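Local coordinates for protein proteasome accessory factor B/C (PafBC) (Paenarthrobacter aurescens, PDB 6SJ9) that probably acts as a transcriptional regulator of the bacterial DNA damage response, joining winged helix-turn-helix DNA-binding modules to WYL domains in one chain, at residues 357-369 against 404-416. Residues are numbered along the deposited sequence; the frame is centred on the assembly and turned at random.
Sequences PFLVHHQGLHIQE and IQWENDHVYISEH
Val411 is packed tightly between Leu359 and Ile367. Its CG1 lies 3.5 Å from Leu359 CD2, the two side chains running side by side. Its other branch, CG2, meets Ile367 CD1 and also sits over the centre of one face of the Trp406 ring. Ile413 CD1 closes the row against Leu359 CB at 3.9 Å. Leu365 and Val411 form a hydrogen-bonded antiparallel pair, and Ile413 N donates almost straight to Leu359 O (2.8 Å, 174°). The hairpin 404-413 is probably the wing of a winged helix-turn-helix: it pairs with the short strand 365-366, which sits between two helices. Asp409, in the hairpin turn, grips the start of helix 367-374. Its O accepts Ile367 N, while OD1 takes Gln368 N at 2.8 Å on the syn side. Its CG is anti to the backbone N (chi1 -165°), which carries the carboxylate to that helix end. The opposite face, with His366 and His410, is the solvent side and only partly buried. There the two rings form an offset stack, centroids 4.1 Å apart and planes at 9°. Tyr412 CD1 covers the other face of His410. His410 NE2 donates to Gln363 O at 2.6 Å, from above the carbonyl plane.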
loop_
_atom_site.group_PDB
_atom_site.type_symbol
_atom_site.label_atom_id
_atom_site.label_comp_id
_atom_site.label_asym_id
_atom_site.label_seq_id
_atom_site.Cartn_x
_atom_site.Cartn_y
_atom_site.Cartn_z
ATOM N N PRO A 357 -7.798 2.722 -16.600
ATOM C CA PRO A 357 -8.731 2.484 -17.740
ATOM C C PRO A 357 -8.209 1.473 -18.761
ATOM O O PRO A 357 -9.019 0.761 -19.368
ATOM C CB PRO A 357 -8.906 3.876 -18.374
ATOM C CG PRO A 357 -8.687 4.827 -17.230
ATOM C CD PRO A 357 -7.561 4.161 -16.379
ATOM N N PHE A 358 -6.887 1.395 -18.983
ATOM C CA PHE A 358 -6.340 0.352 -19.860
ATOM C C PHE A 358 -6.530 -1.029 -19.264
ATOM O O PHE A 358 -6.965 -1.952 -19.955
ATOM C CB PHE A 358 -4.844 0.569 -20.100
ATOM C CG PHE A 358 -4.541 1.785 -20.879
ATOM C CD1 PHE A 358 -4.638 1.769 -22.285
ATOM C CD2 PHE A 358 -4.203 2.958 -20.232
ATOM C CE1 PHE A 358 -4.352 2.896 -23.037
ATOM C CE2 PHE A 358 -3.936 4.085 -20.960
ATOM C CZ PHE A 358 -4.019 4.075 -22.371
ATOM N N LEU A 359 -6.219 -1.172 -17.973
ATOM C CA LEU A 359 -6.240 -2.465 -17.302
ATOM C C LEU A 359 -7.633 -3.079 -17.291
ATOM O O LEU A 359 -7.768 -4.310 -17.342
ATOM C CB LEU A 359 -5.698 -2.311 -15.873
ATOM C CG LEU A 359 -4.183 -2.171 -15.691
ATOM C CD1 LEU A 359 -3.831 -1.741 -14.248
ATOM C CD2 LEU A 359 -3.444 -3.490 -16.010
ATOM N N VAL A 360 -8.682 -2.249 -17.171
ATOM C CA VAL A 360 -10.052 -2.765 -17.100
ATOM C C VAL A 360 -10.747 -2.763 -18.451
ATOM O O VAL A 360 -11.874 -3.265 -18.543
ATOM C CB VAL A 360 -10.970 -1.995 -16.112
ATOM C CG1 VAL A 360 -10.410 -1.957 -14.696
ATOM C CG2 VAL A 360 -11.349 -0.621 -16.664
ATOM N N HIS A 361 -10.180 -2.114 -19.466
ATOM C CA HIS A 361 -10.784 -2.170 -20.791
ATOM C C HIS A 361 -10.825 -3.620 -21.270
ATOM O O HIS A 361 -10.025 -4.462 -20.841
ATOM C CB HIS A 361 -9.975 -1.314 -21.750
ATOM C CG HIS A 361 -10.578 -1.150 -23.111
ATOM N ND1 HIS A 361 -10.264 -1.989 -24.162
ATOM C CD2 HIS A 361 -11.451 -0.240 -23.602
ATOM C CE1 HIS A 361 -10.903 -1.589 -25.246
ATOM N NE2 HIS A 361 -11.631 -0.532 -24.931
ATOM N N HIS A 362 -11.761 -3.916 -22.181
ATOM C CA HIS A 362 -11.944 -5.311 -22.564
ATOM C C HIS A 362 -10.689 -5.863 -23.248
ATOM O O HIS A 362 -10.384 -7.048 -23.091
ATOM C CB HIS A 362 -13.228 -5.492 -23.421
ATOM C CG HIS A 362 -13.151 -4.948 -24.821
ATOM N ND1 HIS A 362 -13.564 -3.673 -25.154
ATOM C CD2 HIS A 362 -12.794 -5.538 -25.988
ATOM C CE1 HIS A 362 -13.392 -3.477 -26.451
ATOM N NE2 HIS A 362 -12.935 -4.596 -26.981
ATOM N N GLN A 363 -9.897 -5.018 -23.913
ATOM C CA GLN A 363 -8.657 -5.515 -24.519
ATOM C C GLN A 363 -7.438 -5.409 -23.608
ATOM O O GLN A 363 -6.348 -5.868 -23.987
ATOM C CB GLN A 363 -8.386 -4.808 -25.835
ATOM C CG GLN A 363 -9.518 -5.022 -26.818
ATOM C CD GLN A 363 -9.021 -4.928 -28.221
ATOM O OE1 GLN A 363 -9.455 -5.684 -29.107
ATOM N NE2 GLN A 363 -8.099 -3.996 -28.451
ATOM N N GLY A 364 -7.582 -4.805 -22.432
ATOM C CA GLY A 364 -6.494 -4.792 -21.489
ATOM C C GLY A 364 -5.407 -3.789 -21.834
ATOM O O GLY A 364 -5.518 -2.945 -22.720
ATOM N N LEU A 365 -4.308 -3.948 -21.133
ATOM C CA LEU A 365 -3.187 -3.028 -21.166
ATOM C C LEU A 365 -2.094 -3.734 -21.955
ATOM O O LEU A 365 -1.562 -4.747 -21.486
ATOM C CB LEU A 365 -2.739 -2.689 -19.736
ATOM C CG LEU A 365 -1.736 -1.504 -19.661
ATOM C CD1 LEU A 365 -1.660 -0.956 -18.236
ATOM C CD2 LEU A 365 -0.361 -1.908 -20.121
ATOM N N HIS A 366 -1.794 -3.232 -23.169
ATOM C CA HIS A 366 -0.692 -3.770 -23.968
ATOM C C HIS A 366 0.591 -3.010 -23.635
ATOM O O HIS A 366 0.717 -1.809 -23.906
ATOM C CB HIS A 366 -1.008 -3.717 -25.463
ATOM C CG HIS A 366 -2.025 -4.732 -25.863
ATOM N ND1 HIS A 366 -1.685 -6.023 -26.200
ATOM C CD2 HIS A 366 -3.378 -4.677 -25.897
ATOM C CE1 HIS A 366 -2.780 -6.712 -26.468
ATOM N NE2 HIS A 366 -3.820 -5.916 -26.298
ATOM N N ILE A 367 1.533 -3.707 -23.031
ATOM C CA ILE A 367 2.587 -3.001 -22.312
ATOM C C ILE A 367 3.409 -2.123 -23.260
ATOM O O ILE A 367 3.605 -0.923 -22.986
ATOM C CB ILE A 367 3.460 -3.984 -21.532
ATOM C CG1 ILE A 367 2.677 -4.436 -20.305
ATOM C CG2 ILE A 367 4.735 -3.271 -21.034
ATOM C CD1 ILE A 367 3.268 -5.626 -19.631
ATOM N N GLN A 368 3.887 -2.688 -24.383
ATOM C CA GLN A 368 4.802 -1.898 -25.230
ATOM C C GLN A 368 4.111 -0.647 -25.750
ATOM O O GLN A 368 4.667 0.457 -25.705
ATOM C CB GLN A 368 5.332 -2.676 -26.429
ATOM C CG GLN A 368 6.458 -1.862 -27.195
ATOM C CD GLN A 368 7.664 -1.576 -26.255
ATOM O OE1 GLN A 368 8.289 -2.510 -25.751
ATOM N NE2 GLN A 368 7.977 -0.305 -26.021
ATOM N N GLU A 369 2.889 -0.811 -26.218
ATOM C CA GLU A 369 2.130 0.285 -26.788
ATOM C C GLU A 369 1.780 1.324 -25.735
ATOM O O GLU A 369 1.757 2.519 -26.017
ATOM C CB GLU A 369 0.903 -0.299 -27.463
ATOM C CG GLU A 369 -0.145 0.655 -27.876
ATOM C CD GLU A 369 -1.317 -0.116 -28.468
ATOM O OE1 GLU A 369 -2.494 0.209 -28.159
ATOM O OE2 GLU A 369 -1.026 -1.063 -29.243
ATOM N N ILE A 404 -6.578 -10.610 -11.676
ATOM C CA ILE A 404 -5.523 -10.085 -12.536
ATOM C C ILE A 404 -4.938 -11.222 -13.378
ATOM O O ILE A 404 -4.643 -12.305 -12.841
ATOM C CB ILE A 404 -4.423 -9.418 -11.698
ATOM C CG1 ILE A 404 -5.069 -8.283 -10.902
ATOM C CG2 ILE A 404 -3.351 -8.853 -12.627
ATOM C CD1 ILE A 404 -4.291 -7.806 -9.741
ATOM N N GLN A 405 -4.819 -10.978 -14.697
ATOM C CA GLN A 405 -4.087 -11.815 -15.651
ATOM C C GLN A 405 -2.935 -10.984 -16.241
ATOM O O GLN A 405 -3.142 -9.860 -16.725
ATOM C CB GLN A 405 -4.923 -12.303 -16.843
ATOM C CG GLN A 405 -5.995 -13.314 -16.547
ATOM C CD GLN A 405 -7.118 -12.722 -15.698
ATOM O OE1 GLN A 405 -7.584 -13.364 -14.787
ATOM N NE2 GLN A 405 -7.557 -11.496 -16.009
ATOM N N TRP A 406 -1.760 -11.575 -16.298
ATOM C CA TRP A 406 -0.588 -10.916 -16.879
ATOM C C TRP A 406 0.087 -11.901 -17.817
ATOM O O TRP A 406 0.825 -12.780 -17.362
ATOM C CB TRP A 406 0.353 -10.468 -15.793
ATOM C CG TRP A 406 1.492 -9.637 -16.253
ATOM C CD1 TRP A 406 2.219 -9.760 -17.422
ATOM C CD2 TRP A 406 2.080 -8.549 -15.530
ATOM N NE1 TRP A 406 3.209 -8.806 -17.462
ATOM C CE2 TRP A 406 3.171 -8.065 -16.312
ATOM C CE3 TRP A 406 1.787 -7.927 -14.313
ATOM C CZ2 TRP A 406 3.951 -6.988 -15.918
ATOM C CZ3 TRP A 406 2.597 -6.847 -13.902
ATOM C CH2 TRP A 406 3.643 -6.383 -14.717
ATOM N N GLU A 407 -0.179 -11.759 -19.116
ATOM C CA GLU A 407 0.493 -12.529 -20.168
ATOM C C GLU A 407 1.637 -11.716 -20.769
ATOM O O GLU A 407 1.912 -10.591 -20.347
ATOM C CB GLU A 407 -0.501 -12.896 -21.256
ATOM C CG GLU A 407 -1.686 -13.647 -20.789
ATOM C CD GLU A 407 -2.701 -13.883 -21.916
ATOM O OE1 GLU A 407 -2.362 -13.830 -23.123
ATOM O OE2 GLU A 407 -3.835 -14.181 -21.576
ATOM N N ASN A 408 2.326 -12.295 -21.761
ATOM C CA ASN A 408 3.450 -11.603 -22.414
ATOM C C ASN A 408 2.992 -10.267 -22.969
ATOM O O ASN A 408 2.171 -10.223 -23.881
ATOM C CB ASN A 408 4.055 -12.447 -23.559
ATOM C CG ASN A 408 5.411 -11.862 -24.044
ATOM O OD1 ASN A 408 6.156 -11.319 -23.237
ATOM N ND2 ASN A 408 5.718 -11.985 -25.332
ATOM N N ASP A 409 3.528 -9.176 -22.449
ATOM C CA ASP A 409 3.174 -7.858 -22.997
ATOM C C ASP A 409 1.675 -7.502 -22.809
ATOM O O ASP A 409 1.145 -6.626 -23.513
ATOM C CB ASP A 409 3.542 -7.731 -24.503
ATOM C CG ASP A 409 3.518 -6.241 -25.015
ATOM O OD1 ASP A 409 4.269 -5.417 -24.446
ATOM O OD2 ASP A 409 2.756 -5.883 -25.943
ATOM N N HIS A 410 0.939 -8.138 -21.895
ATOM C CA HIS A 410 -0.514 -7.925 -21.888
ATOM C C HIS A 410 -1.079 -8.123 -20.479
ATOM O O HIS A 410 -1.027 -9.238 -19.950
ATOM C CB HIS A 410 -1.166 -8.850 -22.886
ATOM C CG HIS A 410 -2.609 -8.568 -23.082
ATOM N ND1 HIS A 410 -3.488 -9.494 -23.593
ATOM C CD2 HIS A 410 -3.324 -7.437 -22.876
ATOM C CE1 HIS A 410 -4.698 -8.956 -23.660
ATOM N NE2 HIS A 410 -4.623 -7.706 -23.233
ATOM N N VAL A 411 -1.584 -7.052 -19.852
ATOM C CA VAL A 411 -2.078 -7.091 -18.469
ATOM C C VAL A 411 -3.538 -6.658 -18.448
ATOM O O VAL A 411 -3.896 -5.615 -19.007
ATOM C CB VAL A 411 -1.254 -6.199 -17.504
ATOM C CG1 VAL A 411 -1.649 -6.537 -15.968
ATOM C CG2 VAL A 411 0.226 -6.409 -17.725
ATOM N N TYR A 412 -4.385 -7.448 -17.800
ATOM C CA TYR A 412 -5.787 -7.052 -17.754
ATOM C C TYR A 412 -6.414 -7.541 -16.456
ATOM O O TYR A 412 -6.060 -8.602 -15.934
ATOM C CB TYR A 412 -6.582 -7.517 -19.001
ATOM C CG TYR A 412 -6.517 -8.980 -19.347
ATOM C CD1 TYR A 412 -5.352 -9.557 -19.856
ATOM C CD2 TYR A 412 -7.647 -9.785 -19.203
ATOM C CE1 TYR A 412 -5.303 -10.908 -20.172
ATOM C CE2 TYR A 412 -7.612 -11.144 -19.527
ATOM C CZ TYR A 412 -6.443 -11.700 -20.005
ATOM O OH TYR A 412 -6.421 -13.052 -20.313
ATOM N N ILE A 413 -7.270 -6.687 -15.913
ATOM C CA ILE A 413 -8.027 -6.920 -14.692
ATOM C C ILE A 413 -9.419 -7.317 -15.149
ATOM O O ILE A 413 -10.130 -6.505 -15.734
ATOM C CB ILE A 413 -8.026 -5.665 -13.807
ATOM C CG1 ILE A 413 -6.593 -5.371 -13.386
ATOM C CG2 ILE A 413 -8.896 -5.859 -12.604
ATOM C CD1 ILE A 413 -6.377 -4.151 -12.493
ATOM N N SER A 414 -9.747 -8.598 -15.027
ATOM C CA SER A 414 -10.971 -9.136 -15.608
ATOM C C SER A 414 -12.239 -8.561 -14.963
ATOM O O SER A 414 -12.320 -8.389 -13.739
ATOM C CB SER A 414 -10.954 -10.663 -15.537
ATOM O OG SER A 414 -10.842 -11.123 -14.208
ATOM N N GLU A 415 -13.191 -8.174 -15.813
ATOM C CA GLU A 415 -14.494 -7.678 -15.386
ATOM C C GLU A 415 -15.484 -8.843 -15.328
ATOM O O GLU A 415 -15.882 -9.388 -16.364
ATOM C CB GLU A 415 -14.996 -6.574 -16.316
ATOM C CG GLU A 415 -16.479 -6.195 -16.115
ATOM C CD GLU A 415 -16.759 -5.320 -14.893
ATOM O OE1 GLU A 415 -16.938 -4.097 -15.078
ATOM O OE2 GLU A 415 -16.823 -5.851 -13.758
ATOM N N HIS A 416 -15.859 -9.235 -14.115
ATOM C CA HIS A 416 -17.003 -10.108 -13.853
ATOM C C HIS A 416 -18.280 -9.284 -14.021
ATOM O O HIS A 416 -18.672 -8.535 -13.126
ATOM C CB HIS A 416 -16.847 -10.713 -12.465
ATOM C CG HIS A 416 -16.458 -9.710 -11.427
ATOM N ND1 HIS A 416 -17.357 -8.845 -10.843
ATOM C CD2 HIS A 416 -15.249 -9.415 -10.891
ATOM C CE1 HIS A 416 -16.720 -8.066 -9.987
ATOM N NE2 HIS A 416 -15.442 -8.395 -9.994
#